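Local coordinates for DyP (Bjerkandera adusta, PDB 3VXJ), which binds heme b and 2,6-dimethoxyphenol and probably works as a dye-decolorizing peroxidase, at residues 72-75 with 76-79; 123-127 with 128-132; 229-232 with 233-237; 368-371 with 372-376. All blocks are in the same frame, centred on the assembly; numbering follows the deposited sequence.

Contact 1: 72-75 with 76-79; sequences SNTG and LQAL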
loop_
_atom_site.group_PDB
_atom_site.type_symbol
_atom_site.label_atom_id
_atom_site.label_comp_id
_atom_site.label_asym_id
_atom_site.label_seq_id
_atom_site.Cartn_x
_atom_site.Cartn_y
_atom_site.Cartn_z
ATOM N N SER A 72 -11.909 -9.171 -9.568
ATOM C CA SER A 72 -10.990 -9.089 -10.684
ATOM C C SER A 72 -11.806 -9.008 -11.968
ATOM O O SER A 72 -13.017 -9.190 -11.958
ATOM C CB SER A 72 -10.121 -10.339 -10.717
ATOM O OG SER A 72 -10.905 -11.440 -11.150
ATOM N N ASN A 73 -11.129 -8.769 -13.083
ATOM C CA ASN A 73 -11.780 -8.806 -14.373
ATOM C C ASN A 73 -12.431 -10.162 -14.645
ATOM O O ASN A 73 -13.572 -10.226 -15.112
ATOM C CB ASN A 73 -10.795 -8.472 -15.486
ATOM C CG ASN A 73 -11.424 -8.584 -16.852
ATOM O OD1 ASN A 73 -12.229 -7.747 -17.240
ATOM N ND2 ASN A 73 -11.096 -9.648 -17.564
ATOM N N THR A 74 -11.723 -11.251 -14.365
ATOM C CA THR A 74 -12.313 -12.553 -14.643
ATOM C C THR A 74 -13.503 -12.840 -13.726
ATOM O O THR A 74 -14.423 -13.547 -14.119
ATOM C CB THR A 74 -11.293 -13.684 -14.592
ATOM O OG1 THR A 74 -10.521 -13.578 -13.389
ATOM C CG2 THR A 74 -10.364 -13.597 -15.795
ATOM N N GLY A 75 -13.494 -12.266 -12.523
ATOM C CA GLY A 75 -14.637 -12.371 -11.611
ATOM C C GLY A 75 -15.877 -11.698 -12.169
ATOM O O GLY A 75 -16.961 -12.281 -12.158
ATOM N N LEU A 76 -15.714 -10.476 -12.668
ATOM C CA LEU A 76 -16.807 -9.759 -13.319
ATOM C C LEU A 76 -17.322 -10.547 -14.521
ATOM O O LEU A 76 -18.537 -10.722 -14.678
ATOM C CB LEU A 76 -16.379 -8.337 -13.698
ATOM C CG LEU A 76 -16.072 -7.450 -12.483
ATOM C CD1 LEU A 76 -15.626 -6.066 -12.938
ATOM C CD2 LEU A 76 -17.267 -7.350 -11.531
ATOM N N GLN A 77 -16.408 -11.072 -15.336
ATOM C CA GLN A 77 -16.792 -11.895 -16.485
ATOM C C GLN A 77 -17.577 -13.146 -16.072
ATOM O O GLN A 77 -18.580 -13.490 -16.710
ATOM C CB GLN A 77 -15.565 -12.288 -17.305
ATOM C CG GLN A 77 -14.889 -11.128 -18.012
ATOM C CD GLN A 77 -13.668 -11.558 -18.800
ATOM O OE1 GLN A 77 -13.106 -12.635 -18.570
ATOM N NE2 GLN A 77 -13.245 -10.714 -19.732
ATOM N N ALA A 78 -17.132 -13.812 -15.002
ATOM C CA ALA A 78 -17.806 -15.006 -14.492
ATOM C C ALA A 78 -19.229 -14.701 -14.056
ATOM O O ALA A 78 -20.100 -15.582 -14.081
ATOM C CB ALA A 78 -17.024 -15.595 -13.332
ATOM N N LEU A 79 -19.451 -13.452 -13.653
ATOM C CA LEU A 79 -20.751 -12.995 -13.184
ATOM C C LEU A 79 -21.574 -12.312 -14.276
ATOM O O LEU A 79 -22.640 -11.762 -14.005
ATOM C CB LEU A 79 -20.567 -12.078 -11.971
ATOM C CG LEU A 79 -19.965 -12.788 -10.749
ATOM C CD1 LEU A 79 -19.567 -11.806 -9.656
ATOM C CD2 LEU A 79 -20.941 -13.821 -10.187
#
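With chi1 at -65°, the CG of Leu76 swings back beside its own backbone N and comes to rest against the carbonyl oxygen of Ser72, CG to O 3.6 Å. Leu79 has nearly the same first torsion, which lays its CG against Gly75 O at 3.4 Å. Both leucines therefore fold back over the preceding turn of the short alpha-helix 73-78, which follows an edge strand of the ferredoxin-like alpha+beta domain. The helix opens with Ser72 at its N-cap: the serine oxygen OG accepts from Gly75 N at 3.0 Å, while the serine carbonyl O takes the first i to i+4 bond, from Leu76 N, at 3.1 Å. Ser72 OG is also bonded to Ile117 O, so the capping oxygen ties the helix start to the chain just ahead of the neighbouring strand; Thr74 OG1 makes a comparable bond to Thr115 O. The buried leucines meet Phe71 of the preceding strand and Ile440 of the C-terminal helix. On the more open side, Asn73 and Gln77 bring their side chains together one turn apart, their amide planes 66° apart and the glutamine chain extended beyond CG. The main-chain ladder continues with Gln77 N to Asn73 O and Ala78 N to Thr74 O, and it weakens at the last step, where Leu79 leaves helical geometry and its N meets Gly75 O at an N-H...O angle of only 133°. Just before that step, the methyl CB of Ala78 lies 3.4 Å from Thr74 O.

Contact 2: 123-127 with 128-132; sequences IGSDQ and DDFLD
Gln127 and Phe130 run alongside each other in the same sense, and their CH-pi contact is the main aromatic interaction: Gln127 CB stands over one face of the ring, 3.8 Å from its centroid and displaced toward the rim. The next methylene follows the ring outward, with Gln127 CG 3.5 Å from Phe130 CE2. At the edge of the same ring, in its plane, sits Ser125 OG, which is hydrogen-bonded to Leu64 O and comes within 3.2 Å of Phe130 CB. Among the hydrogen bonds, Gln127 O starts the helix by accepting from Leu131 N in the carbonyl plane at 3.2 Å, and more weakly from Phe130 N. These bonds open helix 128-142, which follows strand 119-125 after a short turn at Asp126 and Gln127, a beta-alpha unit of the ferredoxin-like domain; the segment axes run 144° apart. Gln127 holds the N-cap position, yet its bent side chain (chi2 -75°) turns the amide back to the loop, where NE2 donates almost straight to Asp126 O at 2.6 Å. Apolar packing joins strand to helix where Leu131 CD2 meets Ile123 CG2 at 3.8 Å, the two chains passing in opposite senses; the same methyl also lies 3.4 Å from the carbonyl Ile123 O.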
loop_
_atom_site.group_PDB
_atom_site.type_symbol
_atom_site.label_atom_id
_atom_site.label_comp_id
_atom_site.label_asym_id
_atom_site.label_seq_id
_atom_site.Cartn_x
_atom_site.Cartn_y
_atom_site.Cartn_z
ATOM N N ILE A 123 -11.287 -8.859 5.328
ATOM C CA ILE A 123 -11.914 -8.922 6.642
ATOM C C ILE A 123 -10.962 -8.301 7.649
ATOM O O ILE A 123 -9.843 -8.794 7.816
ATOM C CB ILE A 123 -12.209 -10.382 7.084
ATOM C CG1 ILE A 123 -13.015 -11.139 6.025
ATOM C CG2 ILE A 123 -12.935 -10.394 8.443
ATOM C CD1 ILE A 123 -13.001 -12.652 6.189
ATOM N N GLY A 124 -11.383 -7.217 8.294
ATOM C CA GLY A 124 -10.564 -6.551 9.309
ATOM C C GLY A 124 -11.173 -6.783 10.671
ATOM O O GLY A 124 -12.368 -6.579 10.857
ATOM N N SER A 125 -10.370 -7.244 11.622
ATOM C CA SER A 125 -10.888 -7.505 12.966
ATOM C C SER A 125 -9.790 -7.426 14.014
ATOM O O SER A 125 -8.638 -7.150 13.703
ATOM C CB SER A 125 -11.621 -8.853 13.018
ATOM O OG SER A 125 -12.420 -8.939 14.184
ATOM N N ASP A 126 -10.155 -7.669 15.264
ATOM C CA ASP A 126 -9.235 -7.470 16.373
ATOM C C ASP A 126 -8.423 -8.714 16.736
ATOM O O ASP A 126 -7.384 -8.588 17.390
ATOM C CB ASP A 126 -10.014 -7.007 17.607
ATOM C CG ASP A 126 -10.566 -5.591 17.480
ATOM O OD1 ASP A 126 -10.119 -4.819 16.606
ATOM O OD2 ASP A 126 -11.460 -5.244 18.281
ATOM N N GLN A 127 -8.909 -9.899 16.357
ATOM C CA GLN A 127 -8.295 -11.175 16.750
ATOM C C GLN A 127 -8.419 -12.194 15.625
ATOM O O GLN A 127 -9.385 -12.163 14.862
ATOM C CB GLN A 127 -8.963 -11.751 18.005
ATOM C CG GLN A 127 -8.883 -10.868 19.263
ATOM C CD GLN A 127 -7.508 -10.864 19.934
ATOM O OE1 GLN A 127 -7.289 -11.578 20.905
ATOM N NE2 GLN A 127 -6.585 -10.051 19.417
ATOM N N ASP A 128 -7.456 -13.107 15.547
ATOM C CA ASP A 128 -7.477 -14.165 14.543
ATOM C C ASP A 128 -8.728 -15.044 14.640
ATOM O O ASP A 128 -9.303 -15.423 13.625
ATOM C CB ASP A 128 -6.210 -15.010 14.626
ATOM C CG ASP A 128 -4.991 -14.279 14.127
ATOM O OD1 ASP A 128 -5.140 -13.344 13.312
ATOM O OD2 ASP A 128 -3.876 -14.649 14.545
ATOM N N ASP A 129 -9.173 -15.344 15.861
ATOM C CA ASP A 129 -10.392 -16.127 16.036
ATOM C C ASP A 129 -11.610 -15.451 15.400
ATOM O O ASP A 129 -12.491 -16.129 14.878
ATOM C CB ASP A 129 -10.659 -16.393 17.522
ATOM C CG ASP A 129 -9.664 -17.369 18.139
ATOM O OD1 ASP A 129 -9.549 -17.371 19.378
ATOM O OD2 ASP A 129 -8.990 -18.126 17.401
ATOM N N PHE A 130 -11.652 -14.119 15.449
ATOM C CA PHE A 130 -12.756 -13.372 14.847
ATOM C C PHE A 130 -12.670 -13.430 13.320
ATOM O O PHE A 130 -13.694 -13.552 12.641
ATOM C CB PHE A 130 -12.789 -11.917 15.332
ATOM C CG PHE A 130 -12.743 -11.746 16.843
ATOM C CD1 PHE A 130 -13.099 -12.771 17.733
ATOM C CD2 PHE A 130 -12.368 -10.519 17.371
ATOM C CE1 PHE A 130 -13.053 -12.576 19.118
ATOM C CE2 PHE A 130 -12.323 -10.316 18.748
ATOM C CZ PHE A 130 -12.666 -11.339 19.619
ATOM N N LEU A 131 -11.453 -13.349 12.780
ATOM C CA LEU A 131 -11.244 -13.601 11.352
ATOM C C LEU A 131 -11.806 -14.963 10.963
ATOM O O LEU A 131 -12.502 -15.072 9.957
ATOM C CB LEU A 131 -9.762 -13.531 10.980
ATOM C CG LEU A 131 -9.043 -12.189 11.144
ATOM C CD1 LEU A 131 -7.597 -12.358 10.735
ATOM C CD2 LEU A 131 -9.700 -11.070 10.343
ATOM N N ASP A 132 -11.512 -15.991 11.764
ATOM C CA ASP A 132 -12.057 -17.332 11.516
ATOM C C ASP A 132 -13.589 -17.352 11.542
ATOM O O ASP A 132 -14.219 -17.948 10.670
ATOM C CB ASP A 132 -11.488 -18.360 12.506
ATOM C CG ASP A 132 -9.995 -18.571 12.341
ATOM O OD1 ASP A 132 -9.450 -18.228 11.266
ATOM O OD2 ASP A 132 -9.368 -19.095 13.287
#

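Contact 3: 229-232 with 233-237; sequences EFNA and YTLAN
Glu229 meets Tyr233 through the main chain, its carbonyl O accepting from Tyr233 N at 2.9 Å, while its carboxylate turns away to Thr348. Phe230 follows, with CG opposite the backbone N about CA-CB (chi1 172°), and this swings the ring out along the flank of the helix to where Thr234 follows one turn on. The methyl CG2 of Thr234 sits over one ring face, 4.2 Å from the centroid and displaced toward the rim; Phe167 stacks on the same phenylalanine. At Asn231 one carbonyl oxygen takes two donors. Leu235 N reaches Asn231 O in the carbonyl plane at 3.0 Å, and the Thr234 hydroxyl OG1 donates to that oxygen at 2.9 Å from a position tilted 24° from the plane. With OG1 held in this bond, the threonine rotation (chi1 66°) is the one that leaves CG2 facing the phenylalanine. Asn231 also lays ND2 against Leu235 CD1, 3.5 Å apart. Ala232 completes the ladder, its O accepting from Ala236 N at 2.9 Å. Beyond it the helix ends at Asn237, whose ND2 donates to Tyr233 O and lies over a face of the tyrosine ring. A threonine hydroxyl bonded back to the carbonyl three residues earlier is a familiar alpha-helical feature, here in helix 227-236 of the heme-binding ferredoxin-like domain.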
loop_
_atom_site.group_PDB
_atom_site.type_symbol
_atom_site.label_atom_id
_atom_site.label_comp_id
_atom_site.label_asym_id
_atom_site.label_seq_id
_atom_site.Cartn_x
_atom_site.Cartn_y
_atom_site.Cartn_z
ATOM N N GLU A 229 18.464 -9.516 6.490
ATOM C CA GLU A 229 19.308 -9.049 5.395
ATOM C C GLU A 229 19.351 -7.517 5.331
ATOM O O GLU A 229 20.414 -6.931 5.164
ATOM C CB GLU A 229 18.832 -9.637 4.064
ATOM C CG GLU A 229 19.039 -11.152 3.921
ATOM C CD GLU A 229 17.921 -12.006 4.533
ATOM O OE1 GLU A 229 17.010 -11.496 5.232
ATOM O OE2 GLU A 229 17.961 -13.235 4.313
ATOM N N PHE A 230 18.191 -6.879 5.465
ATOM C CA PHE A 230 18.107 -5.421 5.517
ATOM C C PHE A 230 18.946 -4.867 6.667
ATOM O O PHE A 230 19.755 -3.950 6.487
ATOM C CB PHE A 230 16.636 -5.012 5.658
ATOM C CG PHE A 230 16.424 -3.545 5.914
ATOM C CD1 PHE A 230 16.457 -2.627 4.871
ATOM C CD2 PHE A 230 16.177 -3.082 7.200
ATOM C CE1 PHE A 230 16.244 -1.266 5.115
ATOM C CE2 PHE A 230 15.961 -1.731 7.449
ATOM C CZ PHE A 230 16.011 -0.821 6.408
ATOM N N ASN A 231 18.744 -5.429 7.856
ATOM C CA ASN A 231 19.470 -4.996 9.043
ATOM C C ASN A 231 20.980 -5.144 8.845
ATOM O O ASN A 231 21.746 -4.208 9.096
ATOM C CB ASN A 231 19.011 -5.815 10.254
ATOM C CG ASN A 231 19.635 -5.345 11.554
ATOM O OD1 ASN A 231 19.345 -4.245 12.026
ATOM N ND2 ASN A 231 20.478 -6.186 12.148
ATOM N N ALA A 232 21.411 -6.311 8.374
ATOM C CA ALA A 232 22.830 -6.565 8.135
ATOM C C ALA A 232 23.411 -5.611 7.099
ATOM O O ALA A 232 24.539 -5.137 7.265
ATOM C CB ALA A 232 23.048 -8.017 7.723
ATOM N N TYR A 233 22.642 -5.319 6.047
ATOM C CA TYR A 233 23.078 -4.374 5.025
ATOM C C TYR A 233 23.310 -2.981 5.611
ATOM O O TYR A 233 24.299 -2.330 5.284
ATOM C CB TYR A 233 22.077 -4.289 3.865
ATOM C CG TYR A 233 22.540 -3.339 2.784
ATOM C CD1 TYR A 233 23.444 -3.750 1.806
ATOM C CD2 TYR A 233 22.099 -2.016 2.756
ATOM C CE1 TYR A 233 23.887 -2.866 0.818
ATOM C CE2 TYR A 233 22.538 -1.132 1.778
ATOM C CZ TYR A 233 23.427 -1.558 0.814
ATOM O OH TYR A 233 23.854 -0.671 -0.150
ATOM N N THR A 234 22.402 -2.519 6.470
ATOM C CA THR A 234 22.557 -1.185 7.055
ATOM C C THR A 234 23.733 -1.127 8.029
ATOM O O THR A 234 24.398 -0.102 8.128
ATOM C CB THR A 234 21.273 -0.647 7.736
ATOM O OG1 THR A 234 20.966 -1.440 8.883
ATOM C CG2 THR A 234 20.069 -0.627 6.773
ATOM N N LEU A 235 23.991 -2.221 8.741
ATOM C CA LEU A 235 25.166 -2.290 9.602
ATOM C C LEU A 235 26.464 -2.294 8.790
ATOM O O LEU A 235 27.408 -1.577 9.131
ATOM C CB LEU A 235 25.082 -3.504 10.531
ATOM C CG LEU A 235 24.050 -3.354 11.657
ATOM C CD1 LEU A 235 23.700 -4.714 12.224
ATOM C CD2 LEU A 235 24.594 -2.435 12.750
ATOM N N ALA A 236 26.505 -3.077 7.710
ATOM C CA ALA A 236 27.695 -3.167 6.856
ATOM C C ALA A 236 28.009 -1.862 6.129
ATOM O O ALA A 236 29.166 -1.587 5.794
ATOM C CB ALA A 236 27.543 -4.304 5.855
ATOM N N ASN A 237 26.977 -1.056 5.896
ATOM C CA ASN A 237 27.103 0.177 5.122
ATOM C C ASN A 237 26.779 1.422 5.941
ATOM O O ASN A 237 26.456 2.485 5.399
ATOM C CB ASN A 237 26.250 0.080 3.860
ATOM C CG ASN A 237 26.774 -0.966 2.910
ATOM O OD1 ASN A 237 27.726 -0.718 2.168
ATOM N ND2 ASN A 237 26.182 -2.150 2.946
#

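Contact 4: 368-371 with 372-376; sequences RFQQ and INWAN. With HEM (protoporphyrin IX containing Fe), chain B.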
loop_
_atom_site.group_PDB
_atom_site.type_symbol
_atom_site.label_atom_id
_atom_site.label_comp_id
_atom_site.label_asym_id
_atom_site.label_seq_id
_atom_site.Cartn_x
_atom_site.Cartn_y
_atom_site.Cartn_z
ATOM N N ARG A 368 0.872 2.086 -10.160
ATOM C CA ARG A 368 1.721 1.736 -11.282
ATOM C C ARG A 368 2.678 2.857 -11.662
ATOM O O ARG A 368 3.818 2.605 -12.055
ATOM C CB ARG A 368 0.856 1.314 -12.466
ATOM C CG ARG A 368 1.598 0.580 -13.540
ATOM C CD ARG A 368 0.582 0.042 -14.532
ATOM N NE ARG A 368 1.186 -0.812 -15.546
ATOM C CZ ARG A 368 1.783 -0.375 -16.652
ATOM N NH1 ARG A 368 1.856 0.928 -16.912
ATOM N NH2 ARG A 368 2.301 -1.248 -17.507
ATOM N N PHE A 369 2.203 4.099 -11.545
ATOM C CA PHE A 369 3.023 5.286 -11.818
ATOM C C PHE A 369 4.132 5.429 -10.782
ATOM O O PHE A 369 5.284 5.705 -11.124
ATOM C CB PHE A 369 2.138 6.527 -11.820
ATOM C CG PHE A 369 2.633 7.637 -12.698
ATOM C CD1 PHE A 369 2.241 7.711 -14.028
ATOM C CD2 PHE A 369 3.466 8.625 -12.192
ATOM C CE1 PHE A 369 2.681 8.741 -14.845
ATOM C CE2 PHE A 369 3.924 9.654 -13.019
ATOM C CZ PHE A 369 3.517 9.708 -14.342
ATOM N N GLN A 370 3.770 5.239 -9.518
ATOM C CA GLN A 370 4.726 5.262 -8.413
ATOM C C GLN A 370 5.799 4.193 -8.578
ATOM O O GLN A 370 6.977 4.440 -8.307
ATOM C CB GLN A 370 3.986 5.099 -7.093
ATOM C CG GLN A 370 3.072 6.268 -6.806
ATOM C CD GLN A 370 2.026 5.945 -5.770
ATOM O OE1 GLN A 370 2.154 4.979 -5.008
ATOM N NE2 GLN A 370 0.969 6.748 -5.730
ATOM N N GLN A 371 5.399 3.016 -9.056
ATOM C CA GLN A 371 6.321 1.903 -9.237
ATOM C C GLN A 371 7.232 2.082 -10.458
ATOM O O GLN A 371 8.464 2.007 -10.350
ATOM C CB GLN A 371 5.551 0.587 -9.368
ATOM C CG GLN A 371 6.464 -0.645 -9.442
ATOM C CD GLN A 371 7.225 -0.873 -8.148
ATOM O OE1 GLN A 371 6.619 -1.015 -7.086
ATOM N NE2 GLN A 371 8.553 -0.859 -8.223
ATOM N N ILE A 372 6.618 2.279 -11.626
ATOM C CA ILE A 372 7.358 2.250 -12.881
ATOM C C ILE A 372 7.997 3.605 -13.176
ATOM O O ILE A 372 9.226 3.717 -13.279
ATOM C CB ILE A 372 6.468 1.830 -14.053
ATOM C CG1 ILE A 372 5.929 0.408 -13.833
ATOM C CG2 ILE A 372 7.252 1.896 -15.368
ATOM C CD1 ILE A 372 4.989 -0.079 -14.922
ATOM N N ASN A 373 7.162 4.631 -13.321
ATOM C CA ASN A 373 7.639 5.938 -13.750
ATOM C C ASN A 373 8.582 6.579 -12.755
ATOM O O ASN A 373 9.446 7.362 -13.135
ATOM C CB ASN A 373 6.474 6.890 -13.996
ATOM C CG ASN A 373 5.516 6.382 -15.049
ATOM O OD1 ASN A 373 4.947 5.299 -14.928
ATOM N ND2 ASN A 373 5.321 7.179 -16.092
ATOM N N TRP A 374 8.400 6.239 -11.484
ATOM C CA TRP A 374 9.135 6.884 -10.418
ATOM C C TRP A 374 10.166 5.971 -9.741
ATOM O O TRP A 374 11.367 6.160 -9.936
ATOM C CB TRP A 374 8.167 7.515 -9.411
ATOM C CG TRP A 374 7.421 8.706 -9.981
ATOM C CD1 TRP A 374 7.700 9.384 -11.145
ATOM C CD2 TRP A 374 6.293 9.355 -9.398
ATOM N NE1 TRP A 374 6.816 10.424 -11.309
ATOM C CE2 TRP A 374 5.937 10.422 -10.256
ATOM C CE3 TRP A 374 5.541 9.132 -8.238
ATOM C CZ2 TRP A 374 4.879 11.274 -9.981
ATOM C CZ3 TRP A 374 4.482 9.972 -7.971
ATOM C CH2 TRP A 374 4.160 11.040 -8.837
ATOM N N ALA A 375 9.707 4.984 -8.969
ATOM C CA ALA A 375 10.625 4.134 -8.202
ATOM C C ALA A 375 11.663 3.403 -9.064
ATOM O O ALA A 375 12.822 3.314 -8.683
ATOM C CB ALA A 375 9.841 3.154 -7.346
ATOM N N ASN A 376 11.228 2.870 -10.204
ATOM C CA ASN A 376 12.099 2.100 -11.111
ATOM C C ASN A 376 12.966 2.955 -12.028
ATOM O O ASN A 376 13.774 2.431 -12.810
ATOM C CB ASN A 376 11.271 1.169 -12.004
ATOM C CG ASN A 376 10.644 0.014 -11.245
ATOM O OD1 ASN A 376 10.839 -0.155 -10.030
ATOM N ND2 ASN A 376 9.847 -0.772 -11.952
HETATM C CHA HEM B . 5.047 5.468 2.453
HETATM C CHB HEM B . 6.908 1.180 3.685
HETATM C CHC HEM B . 5.814 -0.600 -0.677
HETATM C CHD HEM B . 3.914 3.668 -1.924
HETATM C C1A HEM B . 5.676 4.475 3.152
HETATM C C2A HEM B . 6.238 4.610 4.477
HETATM C C3A HEM B . 6.764 3.418 4.811
HETATM C C4A HEM B . 6.518 2.499 3.722
HETATM C CMA HEM B . 7.476 3.042 6.124
HETATM C CAA HEM B . 6.274 5.924 5.289
HETATM C CBA HEM B . 5.047 6.183 6.167
HETATM C CGA HEM B . 3.808 6.571 5.395
HETATM O O1A HEM B . 3.732 7.688 4.840
HETATM O O2A HEM B . 2.855 5.744 5.363
HETATM C C1B HEM B . 6.764 0.314 2.619
HETATM C C2B HEM B . 7.186 -1.070 2.591
HETATM C C3B HEM B . 6.877 -1.567 1.378
HETATM C C4B HEM B . 6.241 -0.507 0.624
HETATM C CMB HEM B . 7.883 -1.785 3.769
HETATM C CAB HEM B . 7.096 -2.997 0.840
HETATM C CBB HEM B . 7.207 -4.052 1.650
HETATM C C1C HEM B . 5.248 0.416 -1.405
HETATM C C2C HEM B . 4.852 0.341 -2.798
HETATM C C3C HEM B . 4.339 1.530 -3.150
HETATM C C4C HEM B . 4.392 2.383 -1.982
HETATM C CMC HEM B . 5.002 -0.918 -3.673
HETATM C CAC HEM B . 3.758 1.979 -4.517
HETATM C CBC HEM B . 4.292 1.573 -5.678
HETATM C C1D HEM B . 3.989 4.505 -0.841
HETATM C C2D HEM B . 3.376 5.810 -0.797
HETATM C C3D HEM B . 3.736 6.368 0.544
HETATM C C4D HEM B . 4.524 5.351 1.194
HETATM C CMD HEM B . 2.544 6.537 -1.866
HETATM C CAD HEM B . 3.329 7.762 1.047
HETATM C CBD HEM B . 4.315 8.765 0.456
HETATM C CGD HEM B . 3.975 10.176 0.852
HETATM O O1D HEM B . 4.892 10.881 1.353
HETATM O O2D HEM B . 2.811 10.602 0.672
HETATM N NA HEM B . 5.887 3.190 2.720
HETATM N NB HEM B . 6.217 0.644 1.385
HETATM N NC HEM B . 4.986 1.690 -0.956
HETATM N ND HEM B . 4.636 4.246 0.366
HETATM FE FE HEM B . 5.496 2.455 0.853
HETATM O O HOH W 1 3.737 1.925 1.623
#
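Gln371 and Asn376 join across a pi-type turn that closes helix 367-375 beside the heme. Here the main-chain bonds shift from i to i+4 to i to i+5: Ile372 N still donates to Arg368 O four residues back, whereas Ala375 N and Asn376 N reach five back, to Gln370 O and Gln371 O, each at 2.9 Å. The Trp374 N bond to Phe369 O is weak. A bend at chi2 (66°) carries the Gln371 amide round to Asn376, where NE2 donates to OD1 at 3.0 Å from above the carbonyl plane. Both amides have further partners: Gln371 NE2 also serves Ile394 O, and Asn376 uses OD1 for Gln396 N and ND2 for Leu101 O. Gln370 NE2 is taken by Phe325 O, leaving OE1 turned to the heme vinyl carbon CAC at 3.4 Å. Arg368 pairs through NE with Asp97, and Ile372 CD1 lies over the centre of the Arg368 guanidinium, 3.7 Å above the plane. Phe369 is gripped from two directions. The Asn373 amide stacks on one face, planes 14° apart, and the phenylalanine edge points at the face of the Trp374 five-membered ring in a T-shaped pair, planes at 89°, with Phe369 CE2 3.5 Å from Trp374 CE2.

How the contacts relate
The four contacts follow one another along the chain and none touches another. Contacts 1 and 2 belong to the N-terminal ferredoxin-like half, contact 1 in the helix that follows strand 65-71, contact 2 at the passage from strand 119-125 of the same sheet into its helix; their centres are 27 Å apart, and both are remote from the annotated sites. Contacts 3 and 4 lie in the C-terminal half, with centres 25 Å apart, and both approach the heme. Contact 4 lines the pocket itself and has its Trp374 side chain about 6 Å from a bound 2,6-dimethoxyphenol. In contact 3 the Phe230 side chain is about 8 Å from the heme and about 9 Å from that of the axial ligand His308.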